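PDB 4GQV: CBS domain-containing protein CBSX1, chloroplastic from Arabidopsis thaliana, which probably senses adenosine-type ligands through its paired CBS domains and is thought to regulate chloroplast thioredoxins. Local coordinates for residues 22-25 with 26-30; 117-120 with 121-124. One frame throughout, in Å; residues are numbered along the deposited sequence.

Contact 1 of 2, residues 22-25 with 26-30; sequences PTTT and VDEAL
Two first torsions, +69° at T25 and -72° at E28, bring the threonine hydroxyl and the glutamate chain together at the start of helix 26-36. The first sets OG1 of T25 between its own backbone N and carbonyl carbon, facing the first helical turn, where it accepts the amide of E28 (N to OG1 3.0 Å). The second turns the E28 chain back toward T25; CG passes 3.1 Å from OG1 of T25, the two side chains crossing at about a right angle. The glutamate then returns the bond, but weakly: OE1 of E28 receives the backbone N of T25 at 3.3 Å, although the N-H points almost straight at it (173°). Behind this exchange the regular helical pattern begins, with A29 N donating to T25 O over 3.0 Å. The methyl CG2 of T24 lies against E28 CB at 3.4 Å, whereas its hydroxyl OG1 is bonded to the backbone N of K21. T24 and A29 also touch V101 of helix 101-104, seating the turn against that helix. Reciprocal side-chain-to-amide bonds between N-cap T25 and E28 define a capping box, here opening a helix of the first CBS motif.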
loop_
_atom_site.group_PDB
_atom_site.type_symbol
_atom_site.label_atom_id
_atom_site.label_comp_id
_atom_site.label_asym_id
_atom_site.label_seq_id
_atom_site.Cartn_x
_atom_site.Cartn_y
_atom_site.Cartn_z
ATOM N N PRO A 22 20.598 6.110 -1.808
ATOM C CA PRO A 22 20.517 7.501 -1.329
ATOM C C PRO A 22 20.813 8.531 -2.444
ATOM O O PRO A 22 20.494 9.712 -2.270
ATOM C CB PRO A 22 21.610 7.572 -0.252
ATOM C CG PRO A 22 21.972 6.163 0.059
ATOM C CD PRO A 22 21.690 5.363 -1.167
ATOM N N THR A 23 21.423 8.085 -3.549
ATOM C CA THR A 23 21.746 8.949 -4.695
ATOM C C THR A 23 20.539 9.112 -5.595
ATOM O O THR A 23 20.545 9.943 -6.500
ATOM C CB THR A 23 22.882 8.377 -5.597
ATOM O OG1 THR A 23 22.525 7.063 -6.060
ATOM C CG2 THR A 23 24.172 8.323 -4.849
ATOM N N THR A 24 19.519 8.290 -5.385
ATOM C CA THR A 24 18.308 8.432 -6.181
ATOM C C THR A 24 17.653 9.778 -5.864
ATOM O O THR A 24 17.619 10.183 -4.701
ATOM C CB THR A 24 17.370 7.265 -5.927
ATOM O OG1 THR A 24 18.059 6.052 -6.255
ATOM C CG2 THR A 24 16.104 7.364 -6.763
ATOM N N THR A 25 17.194 10.488 -6.903
ATOM C CA THR A 25 16.491 11.766 -6.733
ATOM C C THR A 25 15.037 11.517 -6.366
ATOM O O THR A 25 14.472 10.479 -6.724
ATOM C CB THR A 25 16.479 12.621 -8.036
ATOM O OG1 THR A 25 15.635 11.999 -9.018
ATOM C CG2 THR A 25 17.873 12.794 -8.614
ATOM N N VAL A 26 14.431 12.490 -5.691
ATOM C CA VAL A 26 13.034 12.405 -5.267
ATOM C C VAL A 26 12.120 12.141 -6.456
ATOM O O VAL A 26 11.102 11.463 -6.323
ATOM C CB VAL A 26 12.596 13.690 -4.502
ATOM C CG1 VAL A 26 11.095 13.746 -4.314
ATOM C CG2 VAL A 26 13.303 13.784 -3.153
ATOM N N ASP A 27 12.505 12.643 -7.625
ATOM C CA ASP A 27 11.690 12.481 -8.825
ATOM C C ASP A 27 11.826 11.073 -9.401
ATOM O O ASP A 27 10.861 10.494 -9.919
ATOM C CB ASP A 27 12.056 13.535 -9.877
ATOM C CG ASP A 27 11.876 14.963 -9.368
ATOM O OD1 ASP A 27 10.955 15.201 -8.549
ATOM O OD2 ASP A 27 12.652 15.852 -9.796
ATOM N N GLU A 28 13.028 10.518 -9.306
ATOM C CA GLU A 28 13.239 9.133 -9.713
ATOM C C GLU A 28 12.416 8.208 -8.821
ATOM O O GLU A 28 11.824 7.240 -9.290
ATOM C CB GLU A 28 14.700 8.739 -9.581
ATOM C CG GLU A 28 15.656 9.333 -10.578
ATOM C CD GLU A 28 17.022 8.686 -10.468
ATOM O OE1 GLU A 28 17.954 9.335 -9.951
ATOM O OE2 GLU A 28 17.152 7.514 -10.878
ATOM N N ALA A 29 12.381 8.527 -7.533
ATOM C CA ALA A 29 11.691 7.687 -6.561
ATOM C C ALA A 29 10.184 7.808 -6.748
ATOM O O ALA A 29 9.467 6.809 -6.748
ATOM C CB ALA A 29 12.101 8.067 -5.152
ATOM N N LEU A 30 9.711 9.037 -6.943
ATOM C CA LEU A 30 8.298 9.281 -7.220
ATOM C C LEU A 30 7.856 8.538 -8.476
ATOM O O LEU A 30 6.767 7.950 -8.522
ATOM C CB LEU A 30 8.026 10.779 -7.351
ATOM C CG LEU A 30 7.919 11.520 -6.017
ATOM C CD1 LEU A 30 8.036 13.026 -6.203
ATOM C CD2 LEU A 30 6.611 11.171 -5.330
#

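Contact 2 of 2, residues 117-120 with 121-124; sequences NLED and AAKI
Contact 2 is a local i to i+3 salt bridge on the first turns of helix 118-127, in the second CBS motif. K123 NZ donates to D120 OD1 at 3.0 Å, meeting the oxygen nearly along its C-O axis. The two side chains run side by side and point the same way, so the bridge lies along the helix surface. A bend at chi2 of K123 (136°) carries its chain back toward the N terminus, laying CD over E119 O at 3.1 Å; that carbonyl also accepts K123 N (2.9 Å). Replacing D120 by an alanine would probably leave the K123 ammonium without this partner and its long chain freer to swing. At the helix start, N117 is the N-cap: its OD1 takes the amide of E119 at 3.3 Å, with the donor well above the amide carbonyl plane. A121 touches V7 of helix 7-10 and A122 touches V151 of helix 148-156. These two alanines and L118 face neighbouring helices and loops, while E119 and K123 are exposed. With D120 in the first turn, its negative charge probably interacts favourably with the helix dipole as well as with the lysine.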
loop_
_atom_site.group_PDB
_atom_site.type_symbol
_atom_site.label_atom_id
_atom_site.label_comp_id
_atom_site.label_asym_id
_atom_site.label_seq_id
_atom_site.Cartn_x
_atom_site.Cartn_y
_atom_site.Cartn_z
ATOM N N ASN A 117 12.315 -17.089 12.213
ATOM C CA ASN A 117 11.097 -17.855 12.305
ATOM C C ASN A 117 9.981 -16.933 11.839
ATOM O O ASN A 117 9.862 -15.807 12.312
ATOM C CB ASN A 117 10.930 -18.301 13.771
ATOM C CG ASN A 117 9.572 -18.959 14.085
ATOM O OD1 ASN A 117 8.779 -19.308 13.202
ATOM N ND2 ASN A 117 9.322 -19.146 15.384
ATOM N N LEU A 118 9.184 -17.403 10.890
ATOM C CA LEU A 118 8.141 -16.585 10.296
ATOM C C LEU A 118 7.154 -16.009 11.293
ATOM O O LEU A 118 6.598 -14.932 11.059
ATOM C CB LEU A 118 7.353 -17.384 9.248
ATOM C CG LEU A 118 6.256 -16.540 8.573
ATOM C CD1 LEU A 118 6.810 -15.832 7.353
ATOM C CD2 LEU A 118 5.026 -17.365 8.247
ATOM N N GLU A 119 6.909 -16.745 12.375
ATOM C CA GLU A 119 5.863 -16.391 13.337
ATOM C C GLU A 119 6.190 -15.124 14.118
ATOM O O GLU A 119 5.297 -14.393 14.510
ATOM C CB GLU A 119 5.621 -17.548 14.312
ATOM C CG GLU A 119 4.387 -18.380 14.011
ATOM C CD GLU A 119 3.110 -17.789 14.587
ATOM O OE1 GLU A 119 2.475 -16.948 13.906
ATOM O OE2 GLU A 119 2.736 -18.172 15.722
ATOM N N ASP A 120 7.477 -14.895 14.353
ATOM C CA ASP A 120 7.959 -13.686 15.013
ATOM C C ASP A 120 7.717 -12.477 14.114
ATOM O O ASP A 120 7.151 -11.471 14.543
ATOM C CB ASP A 120 9.453 -13.807 15.350
ATOM C CG ASP A 120 9.749 -14.954 16.302
ATOM O OD1 ASP A 120 8.850 -15.340 17.066
ATOM O OD2 ASP A 120 10.882 -15.473 16.290
ATOM N N ALA A 121 8.151 -12.597 12.863
ATOM C CA ALA A 121 7.851 -11.608 11.840
ATOM C C ALA A 121 6.367 -11.337 11.822
ATOM O O ALA A 121 5.942 -10.203 11.770
ATOM C CB ALA A 121 8.299 -12.109 10.488
ATOM N N ALA A 122 5.583 -12.400 11.890
ATOM C CA ALA A 122 4.142 -12.307 11.821
ATOM C C ALA A 122 3.615 -11.528 12.994
ATOM O O ALA A 122 2.788 -10.656 12.809
ATOM C CB ALA A 122 3.530 -13.679 11.763
ATOM N N LYS A 123 4.122 -11.807 14.190
ATOM C CA LYS A 123 3.761 -11.018 15.369
ATOM C C LYS A 123 4.009 -9.529 15.124
ATOM O O LYS A 123 3.107 -8.710 15.317
ATOM C CB LYS A 123 4.533 -11.472 16.613
ATOM C CG LYS A 123 4.112 -12.817 17.157
ATOM C CD LYS A 123 5.319 -13.653 17.509
ATOM C CE LYS A 123 4.938 -14.981 18.113
ATOM N NZ LYS A 123 6.153 -15.867 18.228
ATOM N N ILE A 124 5.218 -9.172 14.689
ATOM C CA ILE A 124 5.484 -7.751 14.470
ATOM C C ILE A 124 4.509 -7.158 13.464
ATOM O O ILE A 124 3.817 -6.182 13.747
ATOM C CB ILE A 124 6.910 -7.485 13.974
ATOM C CG1 ILE A 124 7.929 -7.978 15.002
ATOM C CG2 ILE A 124 7.080 -6.004 13.712
ATOM C CD1 ILE A 124 7.693 -7.407 16.366
#

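From the N terminus, the chain passes through helix 7-10 and strand 12-13 before contact 1 turns the loop into helix 26-36. Much later, after the unmodelled span 64-97 and helix 101-104, contact 2 starts helix 118-127. The two are in series, neither nesting nor crossing, and each covers one unbroken run rather than closing a long loop. Their centres lie 31 Å apart on opposite sides of the chain's centre, one in each CBS motif. Each contact packs partly on a short helix from the other half of the chain (101-104 for contact 1, 7-10 for contact 2) and partly on its own half (strand 40-44 and helix 148-156 respectively). L30 also meets V152 of the second subunit.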